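Long-range contact in GH5 (PDB 4YHE), which probably hydrolyses beta-1,4-glucosidic bonds of cellulose as a family 5 glycoside hydrolase linked with a bacterial polysaccharide utilization locus: residues A[248-261]-A[301-313]. Sequence-based numbering, arbitrary orientation.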
loop_
_atom_site.group_PDB
_atom_site.type_symbol
_atom_site.label_atom_id
_atom_site.label_comp_id
_atom_site.label_asym_id
_atom_site.label_seq_id
_atom_site.Cartn_x
_atom_site.Cartn_y
_atom_site.Cartn_z
ATOM N N TYR A 248 1.545 -18.464 4.183
ATOM C CA TYR A 248 0.453 -18.758 3.246
ATOM C C TYR A 248 0.423 -17.795 2.058
ATOM O O TYR A 248 0.528 -18.219 0.895
ATOM C CB TYR A 248 -0.906 -18.751 3.948
ATOM C CG TYR A 248 -1.996 -18.870 2.916
ATOM C CD1 TYR A 248 -2.168 -20.048 2.199
ATOM C CD2 TYR A 248 -2.757 -17.769 2.574
ATOM C CE1 TYR A 248 -3.120 -20.134 1.183
ATOM C CE2 TYR A 248 -3.718 -17.834 1.571
ATOM C CZ TYR A 248 -3.882 -19.008 0.853
ATOM O OH TYR A 248 -4.848 -19.079 -0.164
ATOM N N ALA A 249 0.256 -16.499 2.343
ATOM C CA ALA A 249 -0.004 -15.504 1.305
ATOM C C ALA A 249 1.190 -15.096 0.457
ATOM O O ALA A 249 1.031 -14.815 -0.741
ATOM C CB ALA A 249 -0.624 -14.257 1.912
ATOM N N GLY A 250 2.377 -15.061 1.069
ATOM C CA GLY A 250 3.545 -14.525 0.436
ATOM C C GLY A 250 4.553 -15.554 -0.033
ATOM O O GLY A 250 4.860 -15.619 -1.224
ATOM N N SER A 251 5.051 -16.379 0.886
ATOM C CA SER A 251 6.040 -17.412 0.501
ATOM C C SER A 251 5.375 -18.637 -0.075
ATOM O O SER A 251 6.020 -19.388 -0.780
ATOM C CB SER A 251 6.936 -17.814 1.665
ATOM O OG SER A 251 6.180 -18.492 2.642
ATOM N N ALA A 252 4.093 -18.856 0.238
ATOM C CA ALA A 252 3.361 -20.051 -0.198
ATOM C C ALA A 252 4.022 -21.367 0.207
ATOM O O ALA A 252 3.987 -22.336 -0.549
ATOM C CB ALA A 252 3.166 -20.033 -1.710
ATOM N N LYS A 253 4.657 -21.399 1.382
ATOM C CA LYS A 253 5.069 -22.652 1.941
ATOM C C LYS A 253 3.859 -23.521 2.236
ATOM O O LYS A 253 3.934 -24.762 2.126
ATOM C CB LYS A 253 5.824 -22.439 3.231
ATOM C CG LYS A 253 7.231 -21.920 3.021
ATOM C CD LYS A 253 7.849 -21.625 4.353
ATOM C CE LYS A 253 9.087 -20.781 4.232
ATOM N NZ LYS A 253 10.191 -21.477 3.566
ATOM N N TYR A 254 2.772 -22.883 2.648
ATOM C CA TYR A 254 1.502 -23.553 2.835
ATOM C C TYR A 254 0.521 -23.082 1.760
ATOM O O TYR A 254 0.490 -21.903 1.417
ATOM C CB TYR A 254 0.947 -23.220 4.213
ATOM C CG TYR A 254 1.848 -23.654 5.355
ATOM C CD1 TYR A 254 2.884 -22.828 5.804
ATOM C CD2 TYR A 254 1.688 -24.897 5.963
ATOM C CE1 TYR A 254 3.715 -23.210 6.848
ATOM C CE2 TYR A 254 2.511 -25.296 7.011
ATOM C CZ TYR A 254 3.530 -24.443 7.450
ATOM O OH TYR A 254 4.380 -24.846 8.465
ATOM N N ASN A 255 -0.341 -23.977 1.283
ATOM C CA ASN A 255 -1.221 -23.611 0.196
ATOM C C ASN A 255 -2.708 -23.714 0.488
ATOM O O ASN A 255 -3.513 -23.623 -0.422
ATOM C CB ASN A 255 -0.801 -24.387 -1.061
ATOM C CG ASN A 255 0.480 -23.838 -1.646
ATOM O OD1 ASN A 255 0.496 -22.739 -2.180
ATOM N ND2 ASN A 255 1.572 -24.553 -1.457
ATOM N N GLU A 256 -3.052 -23.852 1.757
ATOM C CA GLU A 256 -4.431 -23.738 2.209
ATOM C C GLU A 256 -4.510 -22.740 3.373
ATOM O O GLU A 256 -3.494 -22.427 4.013
ATOM C CB GLU A 256 -4.960 -25.139 2.572
ATOM C CG GLU A 256 -5.043 -26.079 1.374
ATOM C CD GLU A 256 -5.616 -27.472 1.656
ATOM O OE1 GLU A 256 -5.612 -27.924 2.817
ATOM O OE2 GLU A 256 -6.060 -28.125 0.680
ATOM N N TRP A 257 -5.711 -22.235 3.650
ATOM C CA TRP A 257 -5.911 -21.234 4.693
ATOM C C TRP A 257 -7.296 -21.350 5.267
ATOM O O TRP A 257 -8.253 -21.630 4.534
ATOM C CB TRP A 257 -5.705 -19.814 4.132
ATOM C CG TRP A 257 -5.857 -18.701 5.130
ATOM C CD1 TRP A 257 -4.888 -18.213 5.978
ATOM C CD2 TRP A 257 -7.028 -17.923 5.385
ATOM N NE1 TRP A 257 -5.388 -17.199 6.737
ATOM C CE2 TRP A 257 -6.691 -16.976 6.373
ATOM C CE3 TRP A 257 -8.321 -17.902 4.843
ATOM C CZ2 TRP A 257 -7.599 -16.040 6.849
ATOM C CZ3 TRP A 257 -9.211 -16.993 5.330
ATOM C CH2 TRP A 257 -8.863 -16.077 6.330
ATOM N N GLY A 258 -7.380 -21.169 6.578
ATOM C CA GLY A 258 -8.636 -21.152 7.286
ATOM C C GLY A 258 -9.052 -22.499 7.848
ATOM O O GLY A 258 -8.349 -23.507 7.726
ATOM N N HIS A 259 -10.262 -22.497 8.389
ATOM C CA HIS A 259 -10.756 -23.582 9.198
ATOM C C HIS A 259 -11.009 -24.872 8.418
ATOM O O HIS A 259 -11.002 -25.931 9.018
ATOM C CB HIS A 259 -12.004 -23.131 9.947
ATOM C CG HIS A 259 -13.227 -23.043 9.087
ATOM N ND1 HIS A 259 -13.467 -21.985 8.238
ATOM C CD2 HIS A 259 -14.297 -23.868 8.978
ATOM C CE1 HIS A 259 -14.639 -22.155 7.646
ATOM N NE2 HIS A 259 -15.148 -23.303 8.058
ATOM N N THR A 260 -11.210 -24.806 7.106
ATOM C CA THR A 260 -11.322 -26.028 6.298
ATOM C C THR A 260 -10.012 -26.484 5.668
ATOM O O THR A 260 -9.936 -27.548 5.059
ATOM C CB THR A 260 -12.372 -25.884 5.168
ATOM O OG1 THR A 260 -11.996 -24.825 4.268
ATOM C CG2 THR A 260 -13.744 -25.580 5.754
ATOM N N GLY A 261 -8.967 -25.674 5.781
ATOM C CA GLY A 261 -7.658 -26.067 5.253
ATOM C C GLY A 261 -6.993 -27.132 6.100
ATOM O O GLY A 261 -7.155 -27.158 7.307
ATOM N N ARG A 301 -2.035 -19.779 -7.109
ATOM C CA ARG A 301 -1.675 -21.188 -6.949
ATOM C C ARG A 301 -1.806 -21.980 -8.239
ATOM O O ARG A 301 -2.719 -21.723 -9.041
ATOM C CB ARG A 301 -2.579 -21.826 -5.891
ATOM C CG ARG A 301 -2.753 -20.986 -4.651
ATOM C CD ARG A 301 -1.476 -20.838 -3.835
ATOM N NE ARG A 301 -1.456 -19.539 -3.161
ATOM C CZ ARG A 301 -0.975 -19.292 -1.942
ATOM N NH1 ARG A 301 -0.449 -20.248 -1.188
ATOM N NH2 ARG A 301 -1.028 -18.059 -1.468
ATOM N N ALA A 302 -0.970 -23.004 -8.402
ATOM C CA ALA A 302 -1.046 -23.861 -9.616
ATOM C C ALA A 302 -2.272 -24.798 -9.670
ATOM O O ALA A 302 -2.930 -24.944 -10.706
ATOM C CB ALA A 302 0.257 -24.632 -9.797
ATOM N N SER A 303 -2.620 -25.375 -8.532
ATOM C CA SER A 303 -3.752 -26.295 -8.424
ATOM C C SER A 303 -5.068 -25.551 -8.295
ATOM O O SER A 303 -5.162 -24.551 -7.595
ATOM C CB SER A 303 -3.507 -27.250 -7.228
ATOM O OG SER A 303 -4.550 -27.237 -6.263
ATOM N N LYS A 304 -6.112 -26.023 -8.967
ATOM C CA LYS A 304 -7.413 -25.362 -8.853
ATOM C C LYS A 304 -7.972 -25.428 -7.452
ATOM O O LYS A 304 -8.611 -24.493 -6.991
ATOM C CB LYS A 304 -8.440 -26.002 -9.786
ATOM C CG LYS A 304 -8.185 -25.728 -11.251
ATOM C CD LYS A 304 -9.387 -26.130 -12.087
ATOM C CE LYS A 304 -9.109 -25.869 -13.551
ATOM N NZ LYS A 304 -10.312 -26.139 -14.382
ATOM N N ALA A 305 -7.806 -26.565 -6.795
ATOM C CA ALA A 305 -8.308 -26.721 -5.445
ATOM C C ALA A 305 -7.587 -25.722 -4.527
ATOM O O ALA A 305 -8.227 -25.057 -3.702
ATOM C CB ALA A 305 -8.127 -28.160 -4.955
ATOM N N ASP A 306 -6.262 -25.601 -4.671
ATOM C CA ASP A 306 -5.537 -24.562 -3.905
ATOM C C ASP A 306 -5.997 -23.122 -4.223
ATOM O O ASP A 306 -6.168 -22.281 -3.310
ATOM C CB ASP A 306 -4.009 -24.644 -4.085
ATOM C CG ASP A 306 -3.385 -25.878 -3.435
ATOM O OD1 ASP A 306 -4.049 -26.609 -2.677
ATOM O OD2 ASP A 306 -2.177 -26.074 -3.649
ATOM N N GLU A 307 -6.216 -22.851 -5.500
ATOM C CA GLU A 307 -6.704 -21.546 -5.912
ATOM C C GLU A 307 -8.025 -21.216 -5.234
ATOM O O GLU A 307 -8.250 -20.075 -4.904
ATOM C CB GLU A 307 -6.804 -21.418 -7.447
ATOM C CG GLU A 307 -7.085 -19.992 -7.958
ATOM C CD GLU A 307 -5.926 -19.001 -7.771
ATOM O OE1 GLU A 307 -4.879 -19.384 -7.185
ATOM O OE2 GLU A 307 -6.065 -17.832 -8.224
ATOM N N GLU A 308 -8.878 -22.212 -4.981
ATOM C CA GLU A 308 -10.146 -21.905 -4.292
ATOM C C GLU A 308 -9.918 -21.346 -2.889
ATOM O O GLU A 308 -10.674 -20.473 -2.423
ATOM C CB GLU A 308 -11.081 -23.121 -4.253
ATOM C CG GLU A 308 -11.705 -23.490 -5.613
ATOM C CD GLU A 308 -12.520 -22.372 -6.235
ATOM O OE1 GLU A 308 -13.352 -21.792 -5.548
ATOM O OE2 GLU A 308 -12.331 -22.072 -7.417
ATOM N N PHE A 309 -8.858 -21.820 -2.218
ATOM C CA PHE A 309 -8.507 -21.259 -0.930
ATOM C C PHE A 309 -8.051 -19.804 -0.982
ATOM O O PHE A 309 -8.384 -19.059 -0.101
ATOM C CB PHE A 309 -7.460 -22.107 -0.227
ATOM C CG PHE A 309 -8.041 -23.334 0.398
ATOM C CD1 PHE A 309 -8.601 -23.281 1.658
ATOM C CD2 PHE A 309 -8.073 -24.534 -0.309
ATOM C CE1 PHE A 309 -9.163 -24.425 2.231
ATOM C CE2 PHE A 309 -8.621 -25.664 0.253
ATOM C CZ PHE A 309 -9.181 -25.605 1.515
ATOM N N ARG A 310 -7.275 -19.434 -2.000
ATOM C CA ARG A 310 -6.911 -18.047 -2.254
ATOM C C ARG A 310 -8.154 -17.137 -2.465
ATOM O O ARG A 310 -8.237 -16.034 -1.924
ATOM C CB ARG A 310 -5.950 -17.991 -3.449
ATOM C CG ARG A 310 -5.443 -16.582 -3.768
ATOM C CD ARG A 310 -5.017 -16.479 -5.214
ATOM N NE ARG A 310 -4.277 -15.280 -5.527
ATOM C CZ ARG A 310 -4.002 -14.828 -6.754
ATOM N NH1 ARG A 310 -4.456 -15.429 -7.831
ATOM N NH2 ARG A 310 -3.304 -13.730 -6.898
ATOM N N LEU A 311 -9.128 -17.616 -3.221
ATOM C CA LEU A 311 -10.352 -16.859 -3.452
ATOM C C LEU A 311 -11.148 -16.713 -2.164
ATOM O O LEU A 311 -11.648 -15.634 -1.891
ATOM C CB LEU A 311 -11.212 -17.490 -4.558
ATOM C CG LEU A 311 -10.581 -17.666 -5.925
ATOM C CD1 LEU A 311 -11.607 -18.143 -6.965
ATOM C CD2 LEU A 311 -9.991 -16.354 -6.412
ATOM N N TYR A 312 -11.227 -17.793 -1.383
ATOM C CA TYR A 312 -11.829 -17.781 -0.043
ATOM C C TYR A 312 -11.147 -16.760 0.843
ATOM O O TYR A 312 -11.786 -15.967 1.480
ATOM C CB TYR A 312 -11.778 -19.175 0.614
ATOM C CG TYR A 312 -12.197 -19.171 2.053
ATOM C CD1 TYR A 312 -13.541 -18.964 2.404
ATOM C CD2 TYR A 312 -11.275 -19.370 3.081
ATOM C CE1 TYR A 312 -13.936 -18.931 3.718
ATOM C CE2 TYR A 312 -11.676 -19.371 4.405
ATOM C CZ TYR A 312 -13.014 -19.146 4.718
ATOM O OH TYR A 312 -13.452 -19.124 6.001
ATOM N N TYR A 313 -9.821 -16.772 0.866
ATOM C CA TYR A 313 -9.088 -15.754 1.609
ATOM C C TYR A 313 -9.489 -14.329 1.231
ATOM O O TYR A 313 -9.785 -13.528 2.106
ATOM C CB TYR A 313 -7.607 -16.030 1.407
ATOM C CG TYR A 313 -6.626 -15.039 1.955
ATOM C CD1 TYR A 313 -6.206 -15.098 3.289
ATOM C CD2 TYR A 313 -6.029 -14.112 1.132
ATOM C CE1 TYR A 313 -5.223 -14.242 3.774
ATOM C CE2 TYR A 313 -5.052 -13.250 1.610
ATOM C CZ TYR A 313 -4.658 -13.311 2.927
ATOM O OH TYR A 313 -3.686 -12.465 3.383
HETATM O O HOH W 1 -4.347 -21.244 -1.722
HETATM O O HOH W 2 -6.405 -27.444 -1.903
#
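The loop that leaves helix 246-249 runs along the first turns of helix 304-323, coming closest where the CA atoms of Glu256 and Phe309 lie 5.7 Å apart. Before that helix starts, Arg301 turns its guanidinium end-on to the carbonyl of Tyr248: NH2 donates to Tyr248 O at 2.8 Å, and NH1 reaches the same oxygen from the same face of its carbonyl plane. NH1 also gives a fairly straight bond to Asn255 OD1 at 2.8 Å, although the amide and guanidinium planes are nearly perpendicular. The guanidinium lies flat on the Tyr248 ring as an off-centre cation-pi contact; with an alanine in its place, Tyr248 O and Asn255 OD1 would probably lose these bonds and the Tyr248 ring the flat group that covers this face. Tyr248 OH donates to a water that bridges on to the carbonyl oxygens of Asn255 and Asp306. In the (beta/alpha)8 barrel of this family, the contact joins the loop after strand 236-242 to the one after strand 291-296 and the helix that follows it. Further along, the aromatic rings form a cluster: the edge of Tyr248 meets the face of Tyr313, which, with CG anti to its backbone N (chi1 174°), directs its own edge at Trp257, CD1 lying 3.6 Å from Trp257 CD2. Both pairs are edge-to-face, the first tilted (63°), the second close to a true T (87°). Glu256 CG sits over the Phe309 ring, 3.9 Å from its centroid, a CH-pi contact. A second water donates to both Glu256 OE2 and Asp306 OD1, probably easing their like charges; Arg389 pairs with Asp306 OD2, and Lys262 N donates to Glu256 OE1.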